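Local coordinates for histidine phosphotransfer protein (Medicago truncatula, PDB 4G78) that probably relays phosphoryl groups, through an active histidine, from cytokinin sensor histidine kinases to B-type response regulators in plant hormone signalling, at residues K95-C98 with G99-N103; Q108-E111 with G112-C116; N129-K132 with Y133-K136. All coordinates share one frame; numbering follows the deposited sequence. Where two conformers were deposited one is given.

Contact 1: K95-C98 with G99-N103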
loop_
_atom_site.group_PDB
_atom_site.type_symbol
_atom_site.label_atom_id
_atom_site.label_comp_id
_atom_site.label_asym_id
_atom_site.label_seq_id
_atom_site.Cartn_x
_atom_site.Cartn_y
_atom_site.Cartn_z
ATOM N N LYS A 95 1.803 6.653 0.647
ATOM C CA LYS A 95 2.185 7.561 1.722
ATOM C C LYS A 95 2.318 8.983 1.197
ATOM O O LYS A 95 1.862 9.948 1.849
ATOM C CB LYS A 95 3.511 7.068 2.340
ATOM C CG LYS A 95 4.205 8.076 3.215
ATOM C CD LYS A 95 5.544 7.606 3.681
ATOM C CE LYS A 95 6.547 8.667 3.918
ATOM N NZ LYS A 95 7.299 9.151 2.727
ATOM N N ASN A 96 2.964 9.130 0.043
ATOM C CA ASN A 96 3.243 10.459 -0.422
ATOM C C ASN A 96 1.970 11.138 -0.869
ATOM O O ASN A 96 1.784 12.342 -0.616
ATOM C CB ASN A 96 4.359 10.384 -1.437
ATOM C CG ASN A 96 5.708 9.967 -0.775
ATOM O OD1 ASN A 96 5.906 10.244 0.468
ATOM N ND2 ASN A 96 6.578 9.379 -1.494
ATOM N N VAL A 97 1.009 10.442 -1.437
ATOM C CA VAL A 97 -0.289 11.079 -1.736
ATOM C C VAL A 97 -0.949 11.526 -0.455
ATOM O O VAL A 97 -1.610 12.598 -0.428
ATOM C CB VAL A 97 -1.257 10.156 -2.530
ATOM C CG1 VAL A 97 -2.576 10.810 -2.696
ATOM C CG2 VAL A 97 -0.720 9.701 -3.884
ATOM N N CYS A 98 -0.875 10.757 0.597
ATOM C CA CYS A 98 -1.525 11.160 1.833
ATOM C C CYS A 98 -1.028 12.495 2.306
ATOM O O CYS A 98 -1.768 13.278 2.904
ATOM C CB CYS A 98 -1.298 10.106 2.915
ATOM S SG CYS A 98 -2.153 8.584 2.635
ATOM N N GLY A 99 0.244 12.825 2.055
ATOM C CA GLY A 99 0.786 14.072 2.518
ATOM C C GLY A 99 0.265 15.261 1.741
ATOM O O GLY A 99 0.370 16.407 2.211
ATOM N N THR A 100 -0.361 15.079 0.633
ATOM C CA THR A 100 -0.902 16.184 -0.144
ATOM C C THR A 100 -2.207 16.748 0.368
ATOM O O THR A 100 -2.592 17.834 -0.096
ATOM C CB THR A 100 -0.999 15.825 -1.589
ATOM O OG1 THR A 100 -2.069 14.837 -1.785
ATOM C CG2 THR A 100 0.251 15.329 -2.237
ATOM N N PHE A 101 -2.929 16.091 1.273
ATOM C CA PHE A 101 -4.234 16.540 1.675
ATOM C C PHE A 101 -4.140 17.734 2.586
ATOM O O PHE A 101 -5.054 18.601 2.529
ATOM C CB PHE A 101 -4.957 15.444 2.493
ATOM C CG PHE A 101 -5.577 14.371 1.631
ATOM C CD1 PHE A 101 -6.903 14.471 1.271
ATOM C CD2 PHE A 101 -4.802 13.300 1.194
ATOM C CE1 PHE A 101 -7.468 13.407 0.493
ATOM C CE2 PHE A 101 -5.375 12.271 0.497
ATOM C CZ PHE A 101 -6.682 12.317 0.179
ATOM N N ARG A 102 -3.162 17.856 3.455
ATOM C CA ARG A 102 -3.219 18.825 4.560
ATOM C C ARG A 102 -3.409 20.224 3.999
ATOM O O ARG A 102 -4.217 20.993 4.522
ATOM C CB ARG A 102 -1.936 18.703 5.379
ATOM C CG ARG A 102 -1.954 19.416 6.726
ATOM C CD ARG A 102 -0.998 18.716 7.692
ATOM N NE ARG A 102 -1.689 18.107 8.811
ATOM C CZ ARG A 102 -1.622 16.847 9.194
ATOM N NH1 ARG A 102 -0.875 15.966 8.542
ATOM N NH2 ARG A 102 -2.318 16.443 10.255
ATOM N N ASN A 103 -2.600 20.459 3.011
ATOM C CA ASN A 103 -2.709 21.837 2.455
ATOM C C ASN A 103 -4.155 22.136 2.077
ATOM O O ASN A 103 -4.663 23.242 2.341
ATOM C CB ASN A 103 -1.743 21.851 1.261
ATOM C CG ASN A 103 -1.534 23.180 0.573
ATOM O OD1 ASN A 103 -2.317 24.130 0.664
ATOM N ND2 ASN A 103 -0.431 23.300 -0.144
HETATM O O HOH W 1 -1.878 15.443 4.631
#

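Contact 2: Q108-E111 with G112-C116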
loop_
_atom_site.group_PDB
_atom_site.type_symbol
_atom_site.label_atom_id
_atom_site.label_comp_id
_atom_site.label_asym_id
_atom_site.label_seq_id
_atom_site.Cartn_x
_atom_site.Cartn_y
_atom_site.Cartn_z
ATOM N N GLN A 108 -9.876 24.498 3.364
ATOM C CA GLN A 108 -11.217 24.130 3.102
ATOM C C GLN A 108 -11.510 24.115 1.627
ATOM O O GLN A 108 -12.559 24.503 1.195
ATOM C CB GLN A 108 -12.137 24.988 3.960
ATOM C CG GLN A 108 -11.754 24.979 5.431
ATOM C CD GLN A 108 -12.731 25.711 6.300
ATOM O OE1 GLN A 108 -13.886 25.569 6.156
ATOM N NE2 GLN A 108 -12.233 26.444 7.216
ATOM N N ASN A 109 -10.573 23.542 0.866
ATOM C CA ASN A 109 -10.690 23.419 -0.577
ATOM C C ASN A 109 -11.149 21.995 -0.935
ATOM O O ASN A 109 -10.356 21.030 -0.961
ATOM C CB ASN A 109 -9.388 23.680 -1.253
ATOM C CG ASN A 109 -9.207 23.640 -2.760
ATOM O OD1 ASN A 109 -9.942 23.006 -3.582
ATOM N ND2 ASN A 109 -8.153 24.307 -3.281
ATOM N N LEU A 110 -12.340 21.905 -1.312
ATOM C CA LEU A 110 -12.913 20.615 -1.644
ATOM C C LEU A 110 -12.534 20.020 -2.994
ATOM O O LEU A 110 -12.088 18.863 -3.081
ATOM C CB LEU A 110 -14.430 20.669 -1.672
ATOM C CG LEU A 110 -15.269 19.449 -2.065
ATOM C CD1 LEU A 110 -15.140 18.271 -1.161
ATOM C CD2 LEU A 110 -16.593 19.796 -2.627
ATOM N N GLU A 111 -12.423 20.777 -3.971
ATOM C CA GLU A 111 -11.936 20.205 -5.245
ATOM C C GLU A 111 -10.504 19.688 -5.156
ATOM O O GLU A 111 -10.214 18.644 -5.699
ATOM C CB GLU A 111 -12.249 21.212 -6.350
ATOM C CG GLU A 111 -13.735 21.524 -6.500
ATOM C CD GLU A 111 -14.247 22.369 -7.621
ATOM O OE1 GLU A 111 -13.744 22.042 -8.764
ATOM O OE2 GLU A 111 -15.126 23.265 -7.578
ATOM N N GLY A 112 -9.614 20.364 -4.424
ATOM C CA GLY A 112 -8.297 19.787 -4.117
ATOM C C GLY A 112 -8.336 18.460 -3.402
ATOM O O GLY A 112 -7.655 17.523 -3.680
ATOM N N CYS A 113 -9.181 18.428 -2.384
ATOM C CA CYS A 113 -9.341 17.207 -1.616
ATOM C C CYS A 113 -9.853 16.061 -2.508
ATOM O O CYS A 113 -9.410 14.903 -2.340
ATOM C CB CYS A 113 -10.236 17.373 -0.400
ATOM S SG CYS A 113 -9.561 18.333 0.947
ATOM N N VAL A 114 -10.805 16.368 -3.402
ATOM C CA VAL A 114 -11.331 15.342 -4.305
ATOM C C VAL A 114 -10.223 14.827 -5.127
ATOM O O VAL A 114 -10.080 13.613 -5.341
ATOM C CB VAL A 114 -12.468 15.971 -5.137
ATOM C CG1 VAL A 114 -12.709 15.134 -6.354
ATOM C CG2 VAL A 114 -13.693 16.220 -4.212
ATOM N N ARG A 115 -9.390 15.737 -5.698
ATOM C CA ARG A 115 -8.249 15.263 -6.546
ATOM C C ARG A 115 -7.365 14.367 -5.736
ATOM O O ARG A 115 -6.832 13.356 -6.251
ATOM C CB ARG A 115 -7.498 16.515 -7.045
ATOM C CG ARG A 115 -8.322 17.301 -8.112
ATOM C CD ARG A 115 -7.351 18.253 -8.823
ATOM N NE ARG A 115 -7.002 19.403 -8.074
ATOM C CZ ARG A 115 -7.641 20.522 -7.893
ATOM N NH1 ARG A 115 -8.826 20.759 -8.465
ATOM N NH2 ARG A 115 -7.115 21.494 -7.125
ATOM N N CYS A 116 -6.988 14.790 -4.519
ATOM C CA CYS A 116 -6.131 14.011 -3.664
ATOM C C CYS A 116 -6.713 12.619 -3.409
ATOM O O CYS A 116 -6.025 11.596 -3.439
ATOM C CB CYS A 116 -5.840 14.691 -2.319
ATOM S SG CYS A 116 -4.938 16.217 -2.460
#

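Contact 3: N129-K132 with Y133-K136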
loop_
_atom_site.group_PDB
_atom_site.type_symbol
_atom_site.label_atom_id
_atom_site.label_comp_id
_atom_site.label_asym_id
_atom_site.label_seq_id
_atom_site.Cartn_x
_atom_site.Cartn_y
_atom_site.Cartn_z
ATOM N N ASN A 129 -2.932 -4.430 -6.159
ATOM C CA ASN A 129 -2.895 -5.406 -7.274
ATOM C C ASN A 129 -1.455 -5.892 -7.527
ATOM O O ASN A 129 -1.256 -7.108 -7.767
ATOM C CB ASN A 129 -3.484 -4.817 -8.481
ATOM C CG ASN A 129 -5.019 -4.718 -8.318
ATOM O OD1 ASN A 129 -5.662 -5.396 -7.516
ATOM N ND2 ASN A 129 -5.537 -3.860 -9.106
ATOM N N ASN A 130 -0.506 -5.013 -7.459
ATOM C CA ASN A 130 0.906 -5.412 -7.688
ATOM C C ASN A 130 1.392 -6.308 -6.535
ATOM O O ASN A 130 2.115 -7.291 -6.805
ATOM C CB ASN A 130 1.772 -4.215 -7.904
ATOM C CG ASN A 130 1.733 -3.678 -9.323
ATOM O OD1 ASN A 130 2.109 -4.374 -10.247
ATOM N ND2 ASN A 130 1.249 -2.509 -9.545
ATOM N N LEU A 131 1.058 -6.018 -5.293
ATOM C CA LEU A 131 1.430 -6.878 -4.197
ATOM C C LEU A 131 0.762 -8.216 -4.266
ATOM O O LEU A 131 1.376 -9.253 -3.988
ATOM C CB LEU A 131 1.113 -6.245 -2.827
ATOM C CG LEU A 131 2.073 -5.139 -2.424
ATOM C CD1 LEU A 131 1.543 -4.484 -1.145
ATOM C CD2 LEU A 131 3.502 -5.658 -2.298
ATOM N N LYS A 132 -0.520 -8.278 -4.641
ATOM C CA LYS A 132 -1.203 -9.553 -4.777
ATOM C C LYS A 132 -0.478 -10.425 -5.782
ATOM O O LYS A 132 -0.404 -11.651 -5.621
ATOM C CB LYS A 132 -2.681 -9.341 -5.143
ATOM C CG LYS A 132 -3.556 -9.006 -3.933
ATOM C CD LYS A 132 -5.061 -9.058 -4.249
ATOM C CE LYS A 132 -5.735 -10.058 -3.315
ATOM N NZ LYS A 132 -6.942 -9.441 -2.629
ATOM N N TYR A 133 0.029 -9.847 -6.853
ATOM C CA TYR A 133 0.816 -10.626 -7.840
ATOM C C TYR A 133 2.100 -11.135 -7.252
ATOM O O TYR A 133 2.461 -12.313 -7.427
ATOM C CB TYR A 133 1.015 -9.762 -9.073
ATOM C CG TYR A 133 1.718 -10.493 -10.197
ATOM C CD1 TYR A 133 1.211 -11.707 -10.698
ATOM C CD2 TYR A 133 2.845 -10.004 -10.805
ATOM C CE1 TYR A 133 1.860 -12.364 -11.726
ATOM C CE2 TYR A 133 3.444 -10.674 -11.856
ATOM C CZ TYR A 133 2.938 -11.876 -12.305
ATOM O OH TYR A 133 3.579 -12.495 -13.347
ATOM N N LEU A 134 2.804 -10.296 -6.489
ATOM C CA LEU A 134 4.021 -10.699 -5.788
ATOM C C LEU A 134 3.707 -11.945 -4.938
ATOM O O LEU A 134 4.435 -12.945 -4.964
ATOM C CB LEU A 134 4.515 -9.439 -5.042
ATOM C CG LEU A 134 5.929 -9.563 -4.447
ATOM C CD1 LEU A 134 6.946 -9.996 -5.338
ATOM C CD2 LEU A 134 6.216 -8.250 -3.787
ATOM N N PHE A 135 2.642 -11.856 -4.154
ATOM C CA PHE A 135 2.313 -12.918 -3.234
ATOM C C PHE A 135 1.864 -14.181 -3.962
ATOM O O PHE A 135 2.163 -15.298 -3.527
ATOM C CB PHE A 135 1.223 -12.440 -2.266
ATOM C CG PHE A 135 1.625 -11.245 -1.419
ATOM C CD1 PHE A 135 2.941 -10.948 -1.116
ATOM C CD2 PHE A 135 0.613 -10.437 -0.893
ATOM C CE1 PHE A 135 3.292 -9.890 -0.284
ATOM C CE2 PHE A 135 0.962 -9.354 -0.055
ATOM C CZ PHE A 135 2.287 -9.101 0.215
ATOM N N LYS A 136 1.172 -14.021 -5.112
ATOM C CA LYS A 136 0.791 -15.190 -5.923
ATOM C C LYS A 136 2.029 -15.958 -6.337
ATOM O O LYS A 136 2.085 -17.187 -6.235
ATOM C CB LYS A 136 0.014 -14.694 -7.181
ATOM C CG LYS A 136 -0.392 -15.855 -8.160
ATOM C CD LYS A 136 -1.057 -15.269 -9.421
ATOM C CE LYS A 136 -1.670 -16.253 -10.324
ATOM N NZ LYS A 136 -0.741 -17.030 -11.117
#

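Contact 1: K95-C98 with G99-N103
The F101 ring meets the end of the preceding turn at its edge, with the C98 carbonyl oxygen in the ring plane, 3.5 Å from CD2. The V97 carbonyl oxygen approaches the same carbon obliquely, and V97 CG1 comes within 4.5 Å of CE2. F101 has CG anti to its own carbonyl carbon (chi1 -80°), which sets CD2 beside this pair of oxygens. Other parts of the HPt helical bundle also meet the ring: A79 from helix 72-89 and C116 from helix 110-145. Without the ring, as with an alanine here, V97 CG1, A79 and C116 would lose a shared neighbour, and a gap would probably open between helix 101-106 and helices 72-89 and 110-145. The contact lies where helix 92-99 gives way to helix 101-106. T100 grips the V97 oxygen twice: OG1 at 2.7 Å, in the carbonyl plane and on a lone pair, and the backbone N at 3.0 Å from 59° above that plane. A T100 chi1 of 71° brings OG1 back to V97 O. G99 N shares weak bonds with the K95 and N96 oxygens, while F101 N makes a long, weak one to C98 O at 3.5 Å. A water links C98 O, to which it donates, with R102 N, from which it accepts weakly. K95 NZ bonds N96 OD1. R102 faces helix 72-89, its guanidinium in a salt bridge with D76 and its side chain touching H80, the predicted phosphorylation site. Hydroxyl, water and weak bonds thus take up carbonyls where regular helical bonding lapses.

Contact 2: Q108-E111 with G112-C116
N109 and G112 meet in an N-cap that starts the long helix 110-145 of the HPt bundle, immediately after a Schellman motif at Q108 ends the preceding helix. N109 OD1 takes the N-H of G112 at 2.8 Å in a nearly straight bond (169° at the hydrogen), although the donor stands well above the side-chain carbonyl plane. With CG anti to the backbone N (chi1 -179°), the N109 amide swings across the first turn and gives G112 N an acceptor that the helix itself has not yet supplied. The tight part centres on the buried G112 and C113: the N109 backbone oxygen receives C113 N at 3.2 Å, L110 and C113 reach F72 and L65, and F104 lies against N109, C113 and C116. On a partly exposed flank the L110 and V114 side chains cross, CD1 to CG2 at 4.0 Å; V114 CG2 also rests 3.3 Å from L110 O, which accepts V114 N at 2.8 Å. On the solvent side the backbone stays regular, R115 N donating to E111 O at 3.0 Å, but the exposed carboxylate and guanidinium are loosely placed. Their opposite charges stay 5.1 Å apart between E111 OE1 and R115 NH1, too far for a salt bridge but probably near enough for a mild attraction. R115, bent at chi3 (-76°), folds its guanidinium back along the helix instead of extending it, and one face of that group lies over G112 CA and the E111 oxygen, with NH1 3.7 Å from E111 O.

Contact 3: N129-K132 with Y133-K136
F135 lays one face of its ring over the carbonyl oxygen of L131, one turn earlier in helix 110-145 of the HPt bundle, with CG 3.3 Å from that oxygen and the overlap displaced toward the rim. The same L131 oxygen accepts F135 N at 2.9 Å, so F135 meets it with both backbone and ring. F135 CE2 also touches L131 CB at 4.2 Å. Its CG stands anti to the carbonyl carbon (chi1 -61°), which folds the ring back over the turn. Alongside, the L131 and L134 side chains cross, CD2 to CD2 at 4.0 Å. L131, L134 and F135 are buried: M47 of helix 41-66 packs on L131 and F135, and F28 of helix 26-32 on L131 and L134. Helix 6-20 meets both the apolar and the polar side: M18 touches L131 and L11 touches L134, while the Y133 ring stacks edge-to-face with H14, Y133 OH bonds K10 NZ, and N130 O accepts from H14 NE2. K136 NZ forms a salt bridge with E140 farther along the helix, while K136 N bonds K132 O at 2.9 Å and K136 CB lies 3.4 Å from that oxygen.

From the N terminus, the chain reaches contact 1 at the break between helices 92-99 and 101-106, then contact 2, where the turn after helix 101-106 leads into helix 110-145, and finally contact 3, farther along that last helix. Each contact joins neighbouring residues, so none closes a long loop; they follow in series and neither nest nor cross. Contacts 1 and 2 touch directly: F101 CE1 packs 3.5 Å from C116 CB and V97 CG1 3.6 Å from C116 O, bringing the two short helices against the start of the long one. Contact 3 lies across the chain's centre, about 31 Å from contact 2 between centres, where the same helix meets helices 6-20, 26-32 and 41-66.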